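Long-range contacts in peptidoglycan synthetase penicillin-binding protein 3 (Bifidobacterium adolescentis, PDB 4YE5), which probably binds penicillin and is likely to cross-link peptidoglycan at the cell membrane: residues Gly289-Met294 with Gly337-Ser342; Phe309-Thr314 with Gln341-Gly346; Gly346-Gly351 with Val398-Gly403; Gln460-Met465 with Arg482-Ser487. One frame throughout, in Å; residues are numbered along the deposited sequence.

Contact 1. Residues Gly289-Met294 with Gly337-Ser342; sequences GKVLAM and GILEQS
M294 and L339 make the closest apolar meeting between residues 289-294 and 337-342. The CE methyl of M294, a selenomethionine, lies 3.6 Å from L339 CB. Its chain runs straight out from the helix and turns at the last torsion (chi3 -66°), which brings CE against the base of L339 and, more loosely, beside I338 CG2. The far end of L339 serves the preceding turn: CD1 packs 3.8 Å from K290 CB and touches V291 CG2 at 4.1 Å.

K290 is the lysine of a probable SxxK motif, whose serine would be S287 at the start of the same helix, and S342 and N344 fit the SxN motif of penicillin-binding transpeptidases. The contact would thus place two active-site motifs of the family side by side.

The polar part lies at the end of K290. Its extended chain bends at chi4 (64°), leaving CE 3.4 Å from S342 C and NZ in a weak hydrogen bond of 3.4 Å to S342 O. S287 OG and N344 OD1 also bond to NZ. S342 closes helix 335-340 in a Schellman motif, and its N donates to L339 O (3.0 Å).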
loop_
_atom_site.group_PDB
_atom_site.type_symbol
_atom_site.label_atom_id
_atom_site.label_comp_id
_atom_site.label_asym_id
_atom_site.label_seq_id
_atom_site.Cartn_x
_atom_site.Cartn_y
_atom_site.Cartn_z
ATOM N N GLY A 289 10.042 -19.628 -9.098
ATOM C CA GLY A 289 10.188 -19.212 -10.485
ATOM C C GLY A 289 10.048 -20.309 -11.545
ATOM O O GLY A 289 9.810 -19.999 -12.726
ATOM N N LYS A 290 10.192 -21.575 -11.145
ATOM C CA LYS A 290 10.028 -22.689 -12.085
ATOM C C LYS A 290 8.595 -22.729 -12.593
ATOM O O LYS A 290 8.335 -23.243 -13.690
ATOM C CB LYS A 290 10.315 -24.043 -11.416
ATOM C CG LYS A 290 11.786 -24.324 -11.040
ATOM C CD LYS A 290 11.851 -25.772 -10.518
ATOM C CE LYS A 290 13.284 -26.212 -10.180
ATOM N NZ LYS A 290 13.877 -25.429 -9.077
ATOM N N VAL A 291 7.653 -22.229 -11.787
ATOM C CA VAL A 291 6.250 -22.203 -12.223
ATOM C C VAL A 291 6.109 -21.419 -13.520
ATOM O O VAL A 291 5.392 -21.834 -14.436
ATOM C CB VAL A 291 5.313 -21.631 -11.143
ATOM C CG1 VAL A 291 3.886 -21.441 -11.701
ATOM C CG2 VAL A 291 5.289 -22.601 -9.948
ATOM N N LEU A 292 6.819 -20.299 -13.604
ATOM C CA LEU A 292 6.733 -19.432 -14.786
ATOM C C LEU A 292 7.347 -20.079 -16.018
ATOM O O LEU A 292 6.754 -20.051 -17.109
ATOM C CB LEU A 292 7.418 -18.081 -14.547
ATOM C CG LEU A 292 7.183 -17.334 -13.225
ATOM C CD1 LEU A 292 7.552 -15.872 -13.398
ATOM C CD2 LEU A 292 5.772 -17.476 -12.735
ATOM N N ALA A 293 8.541 -20.650 -15.867
ATOM C CA ALA A 293 9.231 -21.228 -17.034
ATOM C C ALA A 293 8.512 -22.466 -17.567
ATOM O O ALA A 293 8.406 -22.671 -18.789
ATOM C CB ALA A 293 10.697 -21.569 -16.705
HETATM N N MSE A 294 8.028 -23.293 -16.649
HETATM C CA MSE A 294 7.332 -24.536 -17.011
HETATM C C MSE A 294 5.994 -24.261 -17.667
HETATM O O MSE A 294 5.591 -24.961 -18.602
HETATM C CB MSE A 294 7.096 -25.421 -15.777
HETATM C CG MSE A 294 6.502 -26.797 -16.115
HETATM SE SE MSE A 294 6.307 -27.989 -14.574
HETATM C CE MSE A 294 8.189 -28.222 -14.169
ATOM N N GLY A 337 6.831 -33.807 -11.614
ATOM C CA GLY A 337 7.752 -34.177 -10.542
ATOM C C GLY A 337 8.999 -33.306 -10.471
ATOM O O GLY A 337 9.533 -33.059 -9.391
ATOM N N ILE A 338 9.481 -32.845 -11.624
ATOM C CA ILE A 338 10.604 -31.902 -11.640
ATOM C C ILE A 338 10.242 -30.624 -10.858
ATOM O O ILE A 338 11.076 -30.064 -10.118
ATOM C CB ILE A 338 11.062 -31.584 -13.094
ATOM C CG1 ILE A 338 11.885 -32.767 -13.641
ATOM C CG2 ILE A 338 11.872 -30.277 -13.149
ATOM C CD1 ILE A 338 11.972 -32.844 -15.166
ATOM N N LEU A 339 8.997 -30.177 -11.010
ATOM C CA LEU A 339 8.496 -29.031 -10.252
ATOM C C LEU A 339 8.433 -29.376 -8.756
ATOM O O LEU A 339 8.961 -28.655 -7.904
ATOM C CB LEU A 339 7.083 -28.617 -10.721
ATOM C CG LEU A 339 6.548 -27.385 -9.968
ATOM C CD1 LEU A 339 7.386 -26.110 -10.296
ATOM C CD2 LEU A 339 5.030 -27.131 -10.145
ATOM N N GLU A 340 7.769 -30.487 -8.459
ATOM C CA GLU A 340 7.557 -30.933 -7.088
ATOM C C GLU A 340 8.879 -31.133 -6.330
ATOM O O GLU A 340 8.991 -30.833 -5.130
ATOM C CB GLU A 340 6.773 -32.246 -7.099
ATOM C CG GLU A 340 6.570 -32.832 -5.730
ATOM C CD GLU A 340 6.807 -34.328 -5.697
ATOM O OE1 GLU A 340 7.216 -34.902 -6.738
ATOM O OE2 GLU A 340 6.587 -34.925 -4.622
ATOM N N GLN A 341 9.884 -31.629 -7.038
ATOM C CA GLN A 341 11.179 -31.914 -6.421
ATOM C C GLN A 341 12.152 -30.744 -6.531
ATOM O O GLN A 341 13.301 -30.863 -6.131
ATOM C CB GLN A 341 11.793 -33.160 -7.056
ATOM C CG GLN A 341 10.898 -34.405 -6.911
ATOM C CD GLN A 341 11.111 -35.114 -5.581
ATOM O OE1 GLN A 341 11.944 -34.699 -4.774
ATOM N NE2 GLN A 341 10.367 -36.186 -5.354
ATOM N N SER A 342 11.693 -29.615 -7.067
ATOM C CA SER A 342 12.553 -28.442 -7.214
ATOM C C SER A 342 13.852 -28.767 -7.973
ATOM O O SER A 342 14.917 -28.291 -7.620
ATOM C CB SER A 342 12.899 -27.842 -5.840
ATOM O OG SER A 342 11.721 -27.549 -5.095
#

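Contact 2. Residues Phe309-Thr314 with Gln341-Gly346; sequences FTVPNT and QSSNVG
S343 OG, which V311 touches from the strand side, is gripped by two groups, one from its own helix and one from D324. It accepts the backbone N-H of G346 in a short, nearly straight bond (G346 N to S343 OG 2.8 Å, 163°), and it is hydrogen-bonded to OD2 of D324. The other carboxylate oxygen of D324 takes V345 N, so the aspartate and the serine together hold the first turn of helix 344-350. With OG swung opposite its own amide nitrogen (chi1 173°), S343 reaches forward over that turn as an N-cap.

V311 CG1 lies across this capping bond, 3.5 Å from S343 OG and likewise 3.5 Å from G346 N, so a methyl group rests on both ends of the hydrogen bond. S343 is the middle residue of the probable SxN motif. The strand carrying V311, 308-311, pairs antiparallel with strand 331-334 in a two-stranded sheet, which lies against the start of helix 344-350, whose first residue, N344, ends the motif.

V345 makes most of the remaining contacts, and no hydrogen bond crosses the interface. Its CG1 reaches P312 O at 3.4 Å and packs against V311 CG1 at 3.9 Å, with P312 CD a little farther off at 4.2 Å. The second branch, CG2, faces the backbone beyond the strand: N313 O is 3.7 Å away, and T314 CA is also in touch with it. W333 of the partner strand adds its side chain against both V311 and S343, while I338 of helix 335-340 touches V311.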
loop_
_atom_site.group_PDB
_atom_site.type_symbol
_atom_site.label_atom_id
_atom_site.label_comp_id
_atom_site.label_asym_id
_atom_site.label_seq_id
_atom_site.Cartn_x
_atom_site.Cartn_y
_atom_site.Cartn_z
ATOM N N PHE A 309 11.041 -38.116 -17.591
ATOM C CA PHE A 309 12.460 -37.805 -17.679
ATOM C C PHE A 309 13.284 -38.704 -16.759
ATOM O O PHE A 309 12.801 -39.184 -15.725
ATOM C CB PHE A 309 12.723 -36.334 -17.307
ATOM C CG PHE A 309 12.043 -35.330 -18.216
ATOM C CD1 PHE A 309 10.731 -34.935 -17.982
ATOM C CD2 PHE A 309 12.730 -34.761 -19.286
ATOM C CE1 PHE A 309 10.105 -33.999 -18.810
ATOM C CE2 PHE A 309 12.117 -33.817 -20.115
ATOM C CZ PHE A 309 10.802 -33.435 -19.874
ATOM N N THR A 310 14.535 -38.921 -17.151
ATOM C CA THR A 310 15.544 -39.462 -16.254
ATOM C C THR A 310 16.438 -38.311 -15.834
ATOM O O THR A 310 17.125 -37.709 -16.658
ATOM C CB THR A 310 16.396 -40.540 -16.948
ATOM O OG1 THR A 310 15.538 -41.598 -17.389
ATOM C CG2 THR A 310 17.439 -41.103 -15.982
ATOM N N VAL A 311 16.422 -37.994 -14.550
ATOM C CA VAL A 311 17.062 -36.780 -14.073
ATOM C C VAL A 311 18.217 -37.143 -13.154
ATOM O O VAL A 311 17.997 -37.548 -12.018
ATOM C CB VAL A 311 16.041 -35.872 -13.321
ATOM C CG1 VAL A 311 16.636 -34.504 -13.040
ATOM C CG2 VAL A 311 14.770 -35.726 -14.134
ATOM N N PRO A 312 19.452 -37.011 -13.655
ATOM C CA PRO A 312 20.658 -37.316 -12.874
ATOM C C PRO A 312 20.892 -36.181 -11.899
ATOM O O PRO A 312 20.183 -35.176 -11.993
ATOM C CB PRO A 312 21.758 -37.360 -13.941
ATOM C CG PRO A 312 21.293 -36.409 -14.985
ATOM C CD PRO A 312 19.774 -36.474 -14.988
ATOM N N ASN A 313 21.832 -36.294 -10.969
ATOM C CA ASN A 313 21.950 -35.191 -10.014
ATOM C C ASN A 313 22.813 -34.038 -10.514
ATOM O O ASN A 313 22.881 -32.992 -9.889
ATOM C CB ASN A 313 22.364 -35.652 -8.613
ATOM C CG ASN A 313 23.859 -35.659 -8.416
ATOM O OD1 ASN A 313 24.378 -34.967 -7.549
ATOM N ND2 ASN A 313 24.563 -36.437 -9.225
ATOM N N THR A 314 23.476 -34.223 -11.647
ATOM C CA THR A 314 24.113 -33.088 -12.295
ATOM C C THR A 314 23.915 -33.194 -13.786
ATOM O O THR A 314 23.679 -34.273 -14.303
ATOM C CB THR A 314 25.631 -33.018 -12.041
ATOM O OG1 THR A 314 26.286 -34.032 -12.817
ATOM C CG2 THR A 314 25.950 -33.185 -10.560
ATOM N N GLN A 341 9.884 -31.629 -7.038
ATOM C CA GLN A 341 11.179 -31.914 -6.421
ATOM C C GLN A 341 12.152 -30.744 -6.531
ATOM O O GLN A 341 13.301 -30.863 -6.131
ATOM C CB GLN A 341 11.793 -33.160 -7.056
ATOM C CG GLN A 341 10.898 -34.405 -6.911
ATOM C CD GLN A 341 11.111 -35.114 -5.581
ATOM O OE1 GLN A 341 11.944 -34.699 -4.774
ATOM N NE2 GLN A 341 10.367 -36.186 -5.354
ATOM N N SER A 342 11.693 -29.615 -7.067
ATOM C CA SER A 342 12.553 -28.442 -7.214
ATOM C C SER A 342 13.852 -28.767 -7.973
ATOM O O SER A 342 14.917 -28.291 -7.620
ATOM C CB SER A 342 12.899 -27.842 -5.840
ATOM O OG SER A 342 11.721 -27.549 -5.095
ATOM N N SER A 343 13.768 -29.564 -9.025
ATOM C CA SER A 343 14.988 -29.983 -9.708
ATOM C C SER A 343 15.434 -29.004 -10.789
ATOM O O SER A 343 14.864 -28.967 -11.892
ATOM C CB SER A 343 14.818 -31.373 -10.299
ATOM O OG SER A 343 15.938 -31.729 -11.103
ATOM N N ASN A 344 16.462 -28.230 -10.460
ATOM C CA ASN A 344 17.147 -27.369 -11.420
ATOM C C ASN A 344 17.606 -28.170 -12.613
ATOM O O ASN A 344 17.483 -27.739 -13.759
ATOM C CB ASN A 344 18.377 -26.724 -10.775
ATOM C CG ASN A 344 18.028 -25.916 -9.553
ATOM O OD1 ASN A 344 16.900 -25.456 -9.406
ATOM N ND2 ASN A 344 18.997 -25.741 -8.660
ATOM N N VAL A 345 18.153 -29.346 -12.333
ATOM C CA VAL A 345 18.715 -30.185 -13.377
ATOM C C VAL A 345 17.592 -30.606 -14.331
ATOM O O VAL A 345 17.725 -30.482 -15.542
ATOM C CB VAL A 345 19.454 -31.412 -12.799
ATOM C CG1 VAL A 345 19.821 -32.392 -13.915
ATOM C CG2 VAL A 345 20.715 -30.968 -12.023
ATOM N N GLY A 346 16.473 -31.062 -13.777
ATOM C CA GLY A 346 15.314 -31.388 -14.594
ATOM C C GLY A 346 14.844 -30.235 -15.476
ATOM O O GLY A 346 14.471 -30.446 -16.632
#

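Contact 3. Residues Gly346-Gly351 with Val398-Gly403; sequences GMVIAG and VLFGQG
L399 CD1 comes to within 3.4 Å of M347 O, a carbonyl oxygen already engaged inside its own helix by G351 N (2.8 Å). The leucine chain is fully extended at its second torsion (chi2 180°), which carries CD1 up to the backbone of helix 344-350, where it also meets V348 CA at 4.0 Å and, more loosely, G351 CA. Having only hydrogens at its CA, G351 leaves room for this methyl.

M347 returns the approach. Its selenomethionine chain is bent at both chi2 and chi3, so that CE curls back to lie 3.5 Å from L399 O. Nearer the backbones, M347 CB faces L399 CB at 4.3 Å.

The ring of F400 is met at its edge. V348 CG2 stands near the ring plane, 3.9 Å from F400 CE2, and M347 CB lies by the neighbouring CD2; Q402 NE2 is also at the rim in plane. F400 holds its CG between the backbone N and the carbonyl carbon (chi1 44°), which turns the ring towards the helix.

Farther out, the loop is tied to the segment leading into the probable SxxK motif: G401 exchanges a backbone hydrogen bond with G286, and G403 N bonds E284. F400 touches K290 and N344, so the ring borders the presumed active site. Helix 290-299 packs against M347 through K290, A293, M294 and M297, helix 335-340 adds I338, and on the other segment L399 rests on R359 of helix 356-365.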
loop_
_atom_site.group_PDB
_atom_site.type_symbol
_atom_site.label_atom_id
_atom_site.label_comp_id
_atom_site.label_asym_id
_atom_site.label_seq_id
_atom_site.Cartn_x
_atom_site.Cartn_y
_atom_site.Cartn_z
ATOM N N GLY A 346 16.473 -31.062 -13.777
ATOM C CA GLY A 346 15.314 -31.388 -14.594
ATOM C C GLY A 346 14.844 -30.235 -15.476
ATOM O O GLY A 346 14.471 -30.446 -16.632
HETATM N N MSE A 347 14.874 -29.020 -14.941
HETATM C CA MSE A 347 14.438 -27.847 -15.696
HETATM C C MSE A 347 15.371 -27.579 -16.872
HETATM O O MSE A 347 14.934 -27.240 -17.968
HETATM C CB MSE A 347 14.369 -26.602 -14.803
HETATM C CG MSE A 347 13.242 -26.602 -13.772
HETATM SE SE MSE A 347 11.479 -26.716 -14.592
HETATM C CE MSE A 347 11.259 -24.908 -15.289
ATOM N N VAL A 348 16.667 -27.716 -16.634
ATOM C CA VAL A 348 17.647 -27.558 -17.712
ATOM C C VAL A 348 17.437 -28.583 -18.817
ATOM O O VAL A 348 17.450 -28.244 -20.002
ATOM C CB VAL A 348 19.080 -27.648 -17.172
ATOM C CG1 VAL A 348 20.097 -27.831 -18.318
ATOM C CG2 VAL A 348 19.374 -26.413 -16.314
ATOM N N ILE A 349 17.238 -29.836 -18.431
ATOM C CA ILE A 349 16.969 -30.877 -19.412
ATOM C C ILE A 349 15.654 -30.619 -20.155
ATOM O O ILE A 349 15.622 -30.628 -21.384
ATOM C CB ILE A 349 16.939 -32.276 -18.768
ATOM C CG1 ILE A 349 18.321 -32.609 -18.201
ATOM C CG2 ILE A 349 16.511 -33.328 -19.810
ATOM C CD1 ILE A 349 18.401 -33.918 -17.452
ATOM N N ALA A 350 14.580 -30.369 -19.409
ATOM C CA ALA A 350 13.269 -30.137 -20.015
ATOM C C ALA A 350 13.259 -28.921 -20.940
ATOM O O ALA A 350 12.576 -28.917 -21.954
ATOM C CB ALA A 350 12.194 -29.972 -18.929
ATOM N N GLY A 351 14.013 -27.889 -20.583
ATOM C CA GLY A 351 13.948 -26.629 -21.302
ATOM C C GLY A 351 14.851 -26.569 -22.516
ATOM O O GLY A 351 15.001 -25.508 -23.124
ATOM N N VAL A 398 17.799 -18.789 -15.316
ATOM C CA VAL A 398 16.526 -18.067 -15.398
ATOM C C VAL A 398 15.342 -19.052 -15.348
ATOM O O VAL A 398 14.232 -18.684 -14.956
ATOM C CB VAL A 398 16.458 -17.179 -16.671
ATOM C CG1 VAL A 398 15.986 -17.978 -17.871
ATOM C CG2 VAL A 398 15.545 -15.987 -16.446
ATOM N N LEU A 399 15.592 -20.306 -15.725
ATOM C CA LEU A 399 14.560 -21.348 -15.686
ATOM C C LEU A 399 14.165 -21.682 -14.263
ATOM O O LEU A 399 13.048 -22.133 -14.019
ATOM C CB LEU A 399 15.042 -22.639 -16.361
ATOM C CG LEU A 399 15.393 -22.591 -17.848
ATOM C CD1 LEU A 399 15.855 -23.978 -18.308
ATOM C CD2 LEU A 399 14.194 -22.089 -18.684
ATOM N N PHE A 400 15.081 -21.491 -13.318
ATOM C CA PHE A 400 14.763 -21.835 -11.932
ATOM C C PHE A 400 14.854 -20.687 -10.925
ATOM O O PHE A 400 15.284 -20.869 -9.788
ATOM C CB PHE A 400 15.505 -23.096 -11.449
ATOM C CG PHE A 400 16.962 -23.164 -11.835
ATOM C CD1 PHE A 400 17.943 -22.617 -11.016
ATOM C CD2 PHE A 400 17.351 -23.834 -12.986
ATOM C CE1 PHE A 400 19.296 -22.723 -11.359
ATOM C CE2 PHE A 400 18.692 -23.931 -13.343
ATOM C CZ PHE A 400 19.667 -23.378 -12.522
ATOM N N GLY A 401 14.408 -19.506 -11.345
ATOM C CA GLY A 401 14.229 -18.403 -10.420
ATOM C C GLY A 401 15.505 -17.727 -9.976
ATOM O O GLY A 401 15.512 -17.114 -8.920
ATOM N N GLN A 402 16.572 -17.824 -10.778
ATOM C CA GLN A 402 17.833 -17.143 -10.460
ATOM C C GLN A 402 18.247 -16.166 -11.555
ATOM O O GLN A 402 17.994 -16.386 -12.745
ATOM C CB GLN A 402 18.969 -18.150 -10.217
ATOM C CG GLN A 402 18.773 -19.033 -8.987
ATOM C CD GLN A 402 19.893 -20.047 -8.805
ATOM O OE1 GLN A 402 20.964 -19.921 -9.402
ATOM N NE2 GLN A 402 19.645 -21.063 -7.991
ATOM N N GLY A 403 18.899 -15.087 -11.147
ATOM C CA GLY A 403 19.471 -14.136 -12.088
ATOM C C GLY A 403 18.493 -13.041 -12.500
ATOM O O GLY A 403 18.790 -12.232 -13.381
#

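Contact 4. Residues Gln460-Met465 with Arg482-Ser487; sequences QMLNAM and RMAAKS
The carbonyl of M465 takes a hydrogen bond on one face: A485 N sits above its plane, 64° out of it, at 3.0 Å from M465 O. The bond is nearly straight at the hydrogen (164°), so the carbonyl is used through its face while the N-H points squarely at the oxygen. A484 CA also approaches M465 O, at 3.6 Å, in a CA-H...O contact.

A second flat group is met from above. The CE methyl of M465, a selenomethionine, lies over the face of the peptide joining A485 to K486, 3.7 Å from A485 C. Its chain is extended up to its last torsion, where a bend folds CE onto the strand.

A484 supplies the apolar part with one methyl. L462 CD1 touches A484 CB at 3.7 Å and M465 CB comes to 3.8 Å from the same A484 CB, so this methyl is met by two side chains a turn apart.

K486 begins a sequence that fits the K(T/S)G motif of transpeptidases. Its NZ bonds S287 OG, and its chain leads away from helix 455-470.

The axes of helix 460-465 and strand 484-487 approach to 6.9 Å, at 66° to each other. The full strand, 484-492, is an edge of the five-stranded antiparallel sheet: A484 and K486 pair with I509 and S507 of strand 501-510, and A485 N, turned the other way, is taken by the helix. Beyond, M461 touches helix 290-299, and A464 and M465 touch L339 of helix 335-340.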
loop_
_atom_site.group_PDB
_atom_site.type_symbol
_atom_site.label_atom_id
_atom_site.label_comp_id
_atom_site.label_asym_id
_atom_site.label_seq_id
_atom_site.Cartn_x
_atom_site.Cartn_y
_atom_site.Cartn_z
ATOM N N GLN A 460 -3.227 -27.564 -15.397
ATOM C CA GLN A 460 -2.188 -28.586 -15.236
ATOM C C GLN A 460 -1.106 -28.122 -14.268
ATOM O O GLN A 460 -0.579 -28.918 -13.490
ATOM C CB GLN A 460 -1.585 -28.952 -16.595
ATOM C CG GLN A 460 -2.592 -29.663 -17.492
ATOM C CD GLN A 460 -2.123 -29.838 -18.934
ATOM O OE1 GLN A 460 -1.055 -29.369 -19.326
ATOM N NE2 GLN A 460 -2.935 -30.514 -19.730
HETATM N N MSE A 461 -0.783 -26.832 -14.311
HETATM C CA MSE A 461 0.212 -26.268 -13.397
HETATM C C MSE A 461 -0.327 -26.207 -11.955
HETATM O O MSE A 461 0.398 -26.420 -10.998
HETATM C CB MSE A 461 0.634 -24.869 -13.860
HETATM C CG MSE A 461 1.480 -24.846 -15.127
HETATM SE SE MSE A 461 3.063 -25.938 -14.930
HETATM C CE MSE A 461 3.880 -25.051 -13.419
ATOM N N LEU A 462 -1.608 -25.909 -11.805
ATOM C CA LEU A 462 -2.235 -25.906 -10.486
ATOM C C LEU A 462 -2.177 -27.316 -9.886
ATOM O O LEU A 462 -1.880 -27.502 -8.697
ATOM C CB LEU A 462 -3.700 -25.463 -10.631
ATOM C CG LEU A 462 -4.511 -25.156 -9.380
ATOM C CD1 LEU A 462 -3.899 -24.001 -8.613
ATOM C CD2 LEU A 462 -5.944 -24.807 -9.774
ATOM N N ASN A 463 -2.474 -28.303 -10.726
ATOM C CA ASN A 463 -2.377 -29.711 -10.366
ATOM C C ASN A 463 -0.936 -30.078 -9.927
ATOM O O ASN A 463 -0.732 -30.732 -8.907
ATOM C CB ASN A 463 -2.839 -30.553 -11.561
ATOM C CG ASN A 463 -2.967 -32.040 -11.239
ATOM O OD1 ASN A 463 -2.062 -32.652 -10.674
ATOM N ND2 ASN A 463 -4.096 -32.628 -11.623
ATOM N N ALA A 464 0.061 -29.640 -10.686
ATOM C CA ALA A 464 1.463 -29.907 -10.319
ATOM C C ALA A 464 1.859 -29.159 -9.041
ATOM O O ALA A 464 2.641 -29.676 -8.227
ATOM C CB ALA A 464 2.405 -29.543 -11.476
HETATM N N MSE A 465 1.321 -27.951 -8.855
HETATM C CA MSE A 465 1.556 -27.195 -7.620
HETATM C C MSE A 465 0.891 -27.837 -6.399
HETATM O O MSE A 465 1.401 -27.749 -5.279
HETATM C CB MSE A 465 1.129 -25.720 -7.740
HETATM C CG MSE A 465 1.981 -24.907 -8.708
HETATM SE SE MSE A 465 1.434 -23.047 -8.716
HETATM C CE MSE A 465 1.959 -22.594 -6.865
ATOM N N ARG A 482 -7.324 -28.273 0.526
ATOM C CA ARG A 482 -6.247 -28.576 -0.418
ATOM C C ARG A 482 -5.490 -27.301 -0.763
ATOM O O ARG A 482 -6.112 -26.256 -0.917
ATOM C CB ARG A 482 -6.839 -29.215 -1.675
ATOM C CG ARG A 482 -7.423 -30.602 -1.400
ATOM C CD ARG A 482 -8.335 -31.096 -2.516
ATOM N NE ARG A 482 -7.728 -31.020 -3.841
ATOM C CZ ARG A 482 -8.402 -31.239 -4.969
ATOM N NH1 ARG A 482 -9.694 -31.565 -4.926
ATOM N NH2 ARG A 482 -7.791 -31.146 -6.139
HETATM N N MSE A 483 -4.158 -27.390 -0.876
HETATM C CA MSE A 483 -3.320 -26.244 -1.246
HETATM C C MSE A 483 -2.515 -26.548 -2.492
HETATM O O MSE A 483 -2.111 -27.687 -2.715
HETATM C CB MSE A 483 -2.315 -25.897 -0.126
HETATM C CG MSE A 483 -2.939 -25.201 1.101
HETATM SE SE MSE A 483 -1.613 -24.763 2.482
HETATM C CE MSE A 483 -1.383 -26.507 3.192
ATOM N N ALA A 484 -2.262 -25.518 -3.290
ATOM C CA ALA A 484 -1.338 -25.629 -4.407
ATOM C C ALA A 484 -0.258 -24.613 -4.091
ATOM O O ALA A 484 -0.556 -23.426 -3.922
ATOM C CB ALA A 484 -2.012 -25.278 -5.712
ATOM N N ALA A 485 0.987 -25.062 -4.006
ATOM C CA ALA A 485 2.026 -24.154 -3.528
ATOM C C ALA A 485 3.389 -24.490 -4.076
ATOM O O ALA A 485 3.615 -25.605 -4.524
ATOM C CB ALA A 485 2.067 -24.195 -1.993
ATOM N N LYS A 486 4.310 -23.537 -3.987
ATOM C CA LYS A 486 5.713 -23.803 -4.275
ATOM C C LYS A 486 6.589 -23.127 -3.240
ATOM O O LYS A 486 6.266 -22.036 -2.780
ATOM C CB LYS A 486 6.112 -23.289 -5.677
ATOM C CG LYS A 486 6.116 -24.368 -6.768
ATOM C CD LYS A 486 7.113 -25.514 -6.532
ATOM C CE LYS A 486 8.532 -25.064 -6.825
ATOM N NZ LYS A 486 9.573 -25.956 -6.238
ATOM N N SER A 487 7.715 -23.761 -2.910
ATOM C CA SER A 487 8.724 -23.165 -2.037
ATOM C C SER A 487 9.988 -22.791 -2.801
ATOM O O SER A 487 10.243 -23.317 -3.890
ATOM C CB SER A 487 9.143 -24.172 -0.971
ATOM O OG SER A 487 9.736 -25.300 -1.596
#

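Overall arrangement
All four contacts lie in the transpeptidase domain and converge on the probable active-site motifs. Contact 1 is the hub: its centre is about 8 Å from that of contact 3 and about 10 Å from those of contacts 2 and 4. It meets contact 2 through I338 O and S343 N, 2.9 Å apart, and through the shared residues Q341 and S342. Towards contact 4 the link is L339 O to K486 NZ, 3.2 Å. Contact 2 uses the start of helix 344-350 and contact 3 its middle and end, and the two share G346. Contacts 3 and 4 do not touch; their centres are about 18 Å apart and their nearest atoms about 8 Å.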